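Local coordinates for 2-dehydropantoate 2-reductase, putative (Enterococcus faecalis, PDB 2EW2), which probably catalyses the NADPH-dependent reduction of ketopantoate to pantoate, the second step from 3-methyl-2-oxobutanoate in the pathway to pantothenate, at residues Trp189-Leu201 with Leu221-Ala233. Sequence-based numbering, arbitrary orientation.
Sequences WRKACVNGTLNGL and LVKTLISEFAAVA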
ATOM      1  N   TRP B 189       2.289  -6.012 -21.761  1.00 20.08           N
ATOM      2  CA  TRP B 189       2.994  -5.924 -20.479  1.00 20.28           C
ATOM      3  C   TRP B 189       3.408  -4.489 -20.173  1.00 20.62           C
ATOM      4  O   TRP B 189       3.252  -4.023 -19.041  1.00 20.73           O
ATOM      5  CB  TRP B 189       4.237  -6.807 -20.487  1.00 19.52           C
ATOM      6  CG  TRP B 189       4.008  -8.186 -19.965  1.00 19.52           C
ATOM      7  CD1 TRP B 189       3.906  -9.352 -20.701  1.00 19.99           C
ATOM      8  CD2 TRP B 189       3.842  -8.556 -18.596  1.00 19.94           C
ATOM      9  NE1 TRP B 189       3.695 -10.422 -19.857  1.00 19.46           N
ATOM     10  CE2 TRP B 189       3.660  -9.964 -18.560  1.00 18.87           C
ATOM     11  CE3 TRP B 189       3.836  -7.834 -17.384  1.00 19.19           C
ATOM     12  CZ2 TRP B 189       3.474 -10.669 -17.357  1.00 18.94           C
ATOM     13  CZ3 TRP B 189       3.645  -8.542 -16.180  1.00 19.75           C
ATOM     14  CH2 TRP B 189       3.465  -9.947 -16.184  1.00 18.73           C
ATOM     15  N   ARG B 190       3.961  -3.805 -21.175  1.00 21.07           N
ATOM     16  CA  ARG B 190       4.361  -2.407 -21.023  1.00 21.56           C
ATOM     17  C   ARG B 190       3.179  -1.502 -20.672  1.00 21.61           C
ATOM     18  O   ARG B 190       3.299  -0.610 -19.819  1.00 21.22           O
ATOM     19  CB  ARG B 190       5.090  -1.896 -22.264  1.00 21.68           C
ATOM     20  CG  ARG B 190       5.484  -0.421 -22.152  1.00 23.20           C
ATOM     21  CD  ARG B 190       6.309  -0.005 -23.343  1.00 26.32           C
ATOM     22  NE  ARG B 190       6.526   1.435 -23.436  1.00 28.69           N
ATOM     23  CZ  ARG B 190       5.592   2.322 -23.795  1.00 31.89           C
ATOM     24  NH1 ARG B 190       4.341   1.943 -24.046  1.00 33.12           N
ATOM     25  NH2 ARG B 190       5.907   3.602 -23.889  1.00 33.50           N
ATOM     26  N   LYS B 191       2.041  -1.739 -21.327  1.00 21.69           N
ATOM     27  CA  LYS B 191       0.832  -0.967 -21.074  1.00 22.47           C
ATOM     28  C   LYS B 191       0.288  -1.223 -19.660  1.00 21.83           C
ATOM     29  O   LYS B 191      -0.131  -0.291 -18.965  1.00 20.66           O
ATOM     30  CB  LYS B 191      -0.224  -1.305 -22.128  1.00 23.31           C
ATOM     31  CG  LYS B 191      -1.563  -0.605 -21.982  1.00 26.00           C
ATOM     32  CD  LYS B 191      -2.352  -0.808 -23.282  1.00 31.56           C
ATOM     33  CE  LYS B 191      -3.788  -0.372 -23.164  1.00 34.04           C
ATOM     34  NZ  LYS B 191      -4.614  -1.467 -22.566  1.00 40.00           N
ATOM     35  N   ALA B 192       0.297  -2.489 -19.249  1.00 21.74           N
ATOM     36  CA  ALA B 192      -0.197  -2.875 -17.926  1.00 22.77           C
ATOM     37  C   ALA B 192       0.699  -2.267 -16.846  1.00 23.06           C
ATOM     38  O   ALA B 192       0.217  -1.844 -15.817  1.00 23.43           O
ATOM     39  CB  ALA B 192      -0.262  -4.398 -17.786  1.00 22.14           C
ATOM     40  N   CYS B 193       1.997  -2.234 -17.121  1.00 24.26           N
ATOM     41  CA  CYS B 193       2.975  -1.599 -16.256  1.00 24.66           C
ATOM     42  C   CYS B 193       2.650  -0.118 -16.029  1.00 24.00           C
ATOM     43  O   CYS B 193       2.552   0.326 -14.898  1.00 23.38           O
ATOM     44  CB  CYS B 193       4.388  -1.804 -16.812  1.00 24.64           C
ATOM     45  SG  CYS B 193       5.598  -1.528 -15.585  1.00 27.86           S
ATOM     46  N   VAL B 194       2.422   0.624 -17.112  1.00 23.83           N
ATOM     47  CA  VAL B 194       1.994   2.018 -17.015  1.00 23.23           C
ATOM     48  C   VAL B 194       0.698   2.136 -16.223  1.00 22.91           C
ATOM     49  O   VAL B 194       0.587   2.966 -15.296  1.00 23.09           O
ATOM     50  CB  VAL B 194       1.820   2.644 -18.421  1.00 23.35           C
ATOM     51  CG1 VAL B 194       1.101   3.993 -18.336  1.00 24.10           C
ATOM     52  CG2 VAL B 194       3.181   2.775 -19.106  1.00 23.53           C
ATOM     53  N   ASN B 195      -0.274   1.289 -16.565  1.00 21.56           N
ATOM     54  CA  ASN B 195      -1.560   1.292 -15.890  1.00 21.53           C
ATOM     55  C   ASN B 195      -1.521   0.698 -14.474  1.00 20.97           C
ATOM     56  O   ASN B 195      -2.526   0.722 -13.769  1.00 21.61           O
ATOM     57  CB  ASN B 195      -2.597   0.533 -16.725  1.00 21.77           C
ATOM     58  CG  ASN B 195      -2.985   1.280 -18.001  1.00 23.07           C
ATOM     59  OD1 ASN B 195      -2.904   2.506 -18.066  1.00 24.61           O
ATOM     60  ND2 ASN B 195      -3.430   0.534 -19.018  1.00 26.45           N
ATOM     61  N   GLY B 196      -0.380   0.135 -14.086  1.00 19.84           N
ATOM     62  CA  GLY B 196      -0.242  -0.501 -12.772  1.00 19.09           C
ATOM     63  C   GLY B 196       0.397   0.439 -11.769  1.00 19.09           C
ATOM     64  O   GLY B 196       0.688   0.045 -10.621  1.00 18.62           O
ATOM     65  N   THR B 197       0.613   1.686 -12.205  1.00 19.48           N
ATOM     66  CA  THR B 197       1.216   2.721 -11.349  1.00 20.07           C
ATOM     67  C   THR B 197       0.225   3.857 -11.020  1.00 21.55           C
ATOM     68  O   THR B 197      -0.418   3.827  -9.976  1.00 20.96           O
ATOM     69  CB  THR B 197       2.518   3.250 -11.943  1.00 20.21           C
ATOM     70  OG1 THR B 197       2.270   3.775 -13.255  1.00 20.72           O
ATOM     71  CG2 THR B 197       3.555   2.131 -12.036  1.00 19.59           C
ATOM     72  N   LEU B 198       0.058   4.816 -11.933  1.00 22.31           N
ATOM     73  CA  LEU B 198      -0.736   6.032 -11.671  1.00 23.42           C
ATOM     74  C   LEU B 198      -2.196   5.766 -11.321  1.00 22.98           C
ATOM     75  O   LEU B 198      -2.771   6.440 -10.456  1.00 22.35           O
ATOM     76  CB  LEU B 198      -0.669   6.976 -12.888  1.00 24.30           C
ATOM     77  CG  LEU B 198       0.710   7.566 -13.203  1.00 27.10           C
ATOM     78  CD1 LEU B 198       0.706   8.236 -14.587  1.00 30.41           C
ATOM     79  CD2 LEU B 198       1.094   8.558 -12.129  1.00 29.06           C
ATOM     80  N   ASN B 199      -2.784   4.779 -11.991  1.00 22.06           N
ATOM     81  CA  ASN B 199      -4.166   4.376 -11.743  1.00 21.79           C
ATOM     82  C   ASN B 199      -4.467   4.129 -10.271  1.00 20.84           C
ATOM     83  O   ASN B 199      -5.295   4.823  -9.679  1.00 20.88           O
ATOM     84  CB  ASN B 199      -4.507   3.111 -12.535  1.00 22.16           C
ATOM     85  CG  ASN B 199      -5.099   3.408 -13.922  1.00 24.79           C
ATOM     86  OD1 ASN B 199      -5.586   4.499 -14.187  1.00 27.02           O
ATOM     87  ND2 ASN B 199      -5.071   2.408 -14.799  1.00 25.18           N
ATOM     88  N   GLY B 200      -3.811   3.137  -9.673  1.00 19.52           N
ATOM     89  CA  GLY B 200      -4.128   2.805  -8.296  1.00 19.48           C
ATOM     90  C   GLY B 200      -3.627   3.901  -7.366  1.00 19.58           C
ATOM     91  O   GLY B 200      -4.298   4.250  -6.410  1.00 20.53           O
ATOM     92  N   LEU B 201      -2.459   4.452  -7.669  1.00 19.37           N
ATOM     93  CA  LEU B 201      -1.822   5.458  -6.812  1.00 20.29           C
ATOM     94  C   LEU B 201      -2.621   6.769  -6.714  1.00 21.21           C
ATOM     95  O   LEU B 201      -2.856   7.270  -5.611  1.00 21.75           O
ATOM     96  CB  LEU B 201      -0.365   5.707  -7.237  1.00 19.57           C
ATOM     97  CG  LEU B 201       0.609   4.539  -6.986  1.00 19.70           C
ATOM     98  CD1 LEU B 201       1.951   4.709  -7.739  1.00 19.82           C
ATOM     99  CD2 LEU B 201       0.869   4.304  -5.505  1.00 20.66           C
ATOM    100  N   LEU B 221       7.815   4.845  -5.415  1.00 18.74           N
ATOM    101  CA  LEU B 221       6.583   4.101  -5.627  1.00 18.56           C
ATOM    102  C   LEU B 221       6.541   3.510  -7.048  1.00 18.61           C
ATOM    103  O   LEU B 221       6.311   2.305  -7.226  1.00 17.04           O
ATOM    104  CB  LEU B 221       5.362   4.987  -5.371  1.00 17.83           C
ATOM    105  CG  LEU B 221       5.065   5.278  -3.901  1.00 18.63           C
ATOM    106  CD1 LEU B 221       4.057   6.432  -3.788  1.00 20.52           C
ATOM    107  CD2 LEU B 221       4.567   4.028  -3.143  1.00 18.09           C
ATOM    108  N   VAL B 222       6.762   4.369  -8.044  1.00 18.14           N
ATOM    109  CA  VAL B 222       6.656   3.953  -9.436  1.00 18.17           C
ATOM    110  C   VAL B 222       7.713   2.890  -9.804  1.00 17.84           C
ATOM    111  O   VAL B 222       7.364   1.872 -10.374  1.00 18.27           O
ATOM    112  CB  VAL B 222       6.736   5.158 -10.397  1.00 18.16           C
ATOM    113  CG1 VAL B 222       6.835   4.665 -11.840  1.00 17.55           C
ATOM    114  CG2 VAL B 222       5.510   6.064 -10.208  1.00 17.49           C
ATOM    115  N   LYS B 223       8.984   3.122  -9.470  1.00 17.87           N
ATOM    116  CA  LYS B 223      10.066   2.163  -9.804  1.00 18.45           C
ATOM    117  C   LYS B 223       9.945   0.803  -9.135  1.00 18.45           C
ATOM    118  O   LYS B 223      10.244  -0.223  -9.751  1.00 19.31           O
ATOM    119  CB  LYS B 223      11.448   2.758  -9.536  1.00 18.93           C
ATOM    120  CG  LYS B 223      11.828   3.759 -10.614  1.00 21.08           C
ATOM    121  CD  LYS B 223      13.195   4.314 -10.423  1.00 22.35           C
ATOM    122  CE  LYS B 223      13.467   5.302 -11.556  1.00 23.25           C
ATOM    123  NZ  LYS B 223      14.825   5.838 -11.441  1.00 22.25           N
ATOM    124  N   THR B 224       9.499   0.791  -7.882  1.00 18.21           N
ATOM    125  CA  THR B 224       9.281  -0.469  -7.185  1.00 18.15           C
ATOM    126  C   THR B 224       8.197  -1.254  -7.918  1.00 18.49           C
ATOM    127  O   THR B 224       8.381  -2.445  -8.199  1.00 18.57           O
ATOM    128  CB  THR B 224       8.894  -0.256  -5.721  1.00 17.86           C
ATOM    129  OG1 THR B 224       9.870   0.587  -5.089  1.00 17.65           O
ATOM    130  CG2 THR B 224       8.827  -1.581  -4.982  1.00 16.92           C
ATOM    131  N   LEU B 225       7.075  -0.594  -8.226  1.00 17.77           N
ATOM    132  CA  LEU B 225       5.981  -1.247  -8.970  1.00 18.14           C
ATOM    133  C   LEU B 225       6.446  -1.758 -10.341  1.00 18.22           C
ATOM    134  O   LEU B 225       6.106  -2.891 -10.719  1.00 18.40           O
ATOM    135  CB  LEU B 225       4.757  -0.317  -9.110  1.00 18.14           C
ATOM    136  CG  LEU B 225       3.850  -0.227  -7.884  1.00 17.86           C
ATOM    137  CD1 LEU B 225       3.003   1.028  -7.920  1.00 17.12           C
ATOM    138  CD2 LEU B 225       2.999  -1.476  -7.770  1.00 17.47           C
ATOM    139  N   ILE B 226       7.223  -0.937 -11.064  1.00 18.13           N
ATOM    140  CA  ILE B 226       7.785  -1.332 -12.356  1.00 17.85           C
ATOM    141  C   ILE B 226       8.658  -2.580 -12.220  1.00 18.52           C
ATOM    142  O   ILE B 226       8.571  -3.505 -13.048  1.00 17.94           O
ATOM    143  CB  ILE B 226       8.575  -0.197 -13.064  1.00 18.37           C
ATOM    144  CG1 ILE B 226       7.624   0.894 -13.557  1.00 16.46           C
ATOM    145  CG2 ILE B 226       9.379  -0.750 -14.280  1.00 16.75           C
ATOM    146  CD1 ILE B 226       8.334   2.159 -14.008  1.00 18.33           C
ATOM    147  N   SER B 227       9.493  -2.603 -11.184  1.00 18.55           N
ATOM    148  CA  SER B 227      10.348  -3.754 -10.902  1.00 19.85           C
ATOM    149  C   SER B 227       9.575  -5.050 -10.698  1.00 19.29           C
ATOM    150  O   SER B 227      10.036  -6.110 -11.117  1.00 19.77           O
ATOM    151  CB  SER B 227      11.231  -3.475  -9.675  1.00 20.26           C
ATOM    152  OG  SER B 227      12.233  -2.532 -10.048  1.00 24.37           O
ATOM    153  N   GLU B 228       8.419  -4.961 -10.043  1.00 19.44           N
ATOM    154  CA  GLU B 228       7.545  -6.121  -9.826  1.00 19.07           C
ATOM    155  C   GLU B 228       6.937  -6.629 -11.128  1.00 19.07           C
ATOM    156  O   GLU B 228       6.959  -7.848 -11.388  1.00 18.58           O
ATOM    157  CB  GLU B 228       6.457  -5.815  -8.798  1.00 19.54           C
ATOM    158  CG  GLU B 228       6.997  -5.600  -7.382  1.00 18.84           C
ATOM    159  CD  GLU B 228       5.922  -5.300  -6.365  1.00 19.44           C
ATOM    160  OE1 GLU B 228       4.717  -5.363  -6.699  1.00 20.12           O
ATOM    161  OE2 GLU B 228       6.288  -5.017  -5.203  1.00 20.86           O
ATOM    162  N   PHE B 229       6.395  -5.715 -11.942  1.00 18.22           N
ATOM    163  CA  PHE B 229       5.952  -6.071 -13.300  1.00 18.27           C
ATOM    164  C   PHE B 229       7.057  -6.768 -14.090  1.00 18.17           C
ATOM    165  O   PHE B 229       6.833  -7.843 -14.652  1.00 18.56           O
ATOM    166  CB  PHE B 229       5.421  -4.855 -14.086  1.00 18.04           C
ATOM    167  CG  PHE B 229       4.005  -4.495 -13.747  1.00 18.02           C
ATOM    168  CD1 PHE B 229       3.702  -3.847 -12.552  1.00 18.38           C
ATOM    169  CD2 PHE B 229       2.975  -4.798 -14.620  1.00 16.49           C
ATOM    170  CE1 PHE B 229       2.375  -3.519 -12.243  1.00 19.55           C
ATOM    171  CE2 PHE B 229       1.657  -4.485 -14.320  1.00 16.94           C
ATOM    172  CZ  PHE B 229       1.358  -3.845 -13.118  1.00 17.20           C
ATOM    173  N   ALA B 230       8.235  -6.157 -14.131  1.00 17.92           N
ATOM    174  CA  ALA B 230       9.392  -6.708 -14.855  1.00 17.54           C
ATOM    175  C   ALA B 230       9.880  -8.058 -14.336  1.00 17.94           C
ATOM    176  O   ALA B 230      10.215  -8.946 -15.135  1.00 17.99           O
ATOM    177  CB  ALA B 230      10.541  -5.714 -14.874  1.00 17.38           C
ATOM    178  N   ALA B 231       9.921  -8.222 -13.013  1.00 17.69           N
ATOM    179  CA  ALA B 231      10.346  -9.484 -12.406  1.00 18.00           C
ATOM    180  C   ALA B 231       9.479 -10.673 -12.834  1.00 18.36           C
ATOM    181  O   ALA B 231      10.014 -11.747 -13.138  1.00 18.52           O
ATOM    182  CB  ALA B 231      10.399  -9.377 -10.875  1.00 18.22           C
ATOM    183  N   VAL B 232       8.160 -10.464 -12.870  1.00 17.28           N
ATOM    184  CA  VAL B 232       7.200 -11.479 -13.277  1.00 17.88           C
ATOM    185  C   VAL B 232       7.189 -11.684 -14.816  1.00 18.57           C
ATOM    186  O   VAL B 232       7.181 -12.837 -15.305  1.00 19.02           O
ATOM    187  CB  VAL B 232       5.780 -11.123 -12.759  1.00 18.06           C
ATOM    188  CG1 VAL B 232       4.752 -12.065 -13.292  1.00 16.52           C
ATOM    189  CG2 VAL B 232       5.751 -11.069 -11.223  1.00 18.40           C
ATOM    190  N   ALA B 233       7.207 -10.586 -15.585  1.00 17.76           N
ATOM    191  CA  ALA B 233       7.267 -10.689 -17.046  1.00 18.20           C
ATOM    192  C   ALA B 233       8.476 -11.521 -17.481  1.00 19.13           C
ATOM    193  O   ALA B 233       8.383 -12.347 -18.389  1.00 18.79           O
ATOM    194  CB  ALA B 233       7.315  -9.314 -17.700  1.00 16.87           C
TER
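W189 presents one face of its indole to A233 in the all-helical C-terminal domain of a ketopantoate reductase, where helix 184-195 packs roughly antiparallel to helix 218-235; their segments 189-195 and 221-233 lie at 151°, with the axes 9.7 Å apart at closest approach. The methyl of A233 makes a CH-pi contact, its CB 3.7 Å from the centroid of the six-membered ring; alanine is small enough to let so broad a ring lie this close to the helix. W189 CH2 also meets V232 CG1, crossing that valine at about a right angle. One turn on, the backbone of A192 and C193 packs against the F229 ring. The CA of C193 lies over one face of the phenyl ring, 3.8 Å from its centroid, while the ring's CE2 comes 3.4 Å from A192 O. With SG anti to its backbone N (chi1 -162°), the slim C193 side chain fits between F229 CB and I226 CG1. Having no side chain, G196 lets the far end of the ring come up against the backbone, its CA 3.7 Å from F229 CZ. In the break between helices 184-195 and 198-205, T197 OG1 donates 2.8 Å back to V194 O, satisfying the buried hydroxyl, while CG2 faces V222 CG1 and L225 CB. Beyond it, L201 also packs on L305 of the second subunit; towards helix 218-235 the branched leucine ends meet tip to tip, L201 CD1 3.8 Å from L225 CD1.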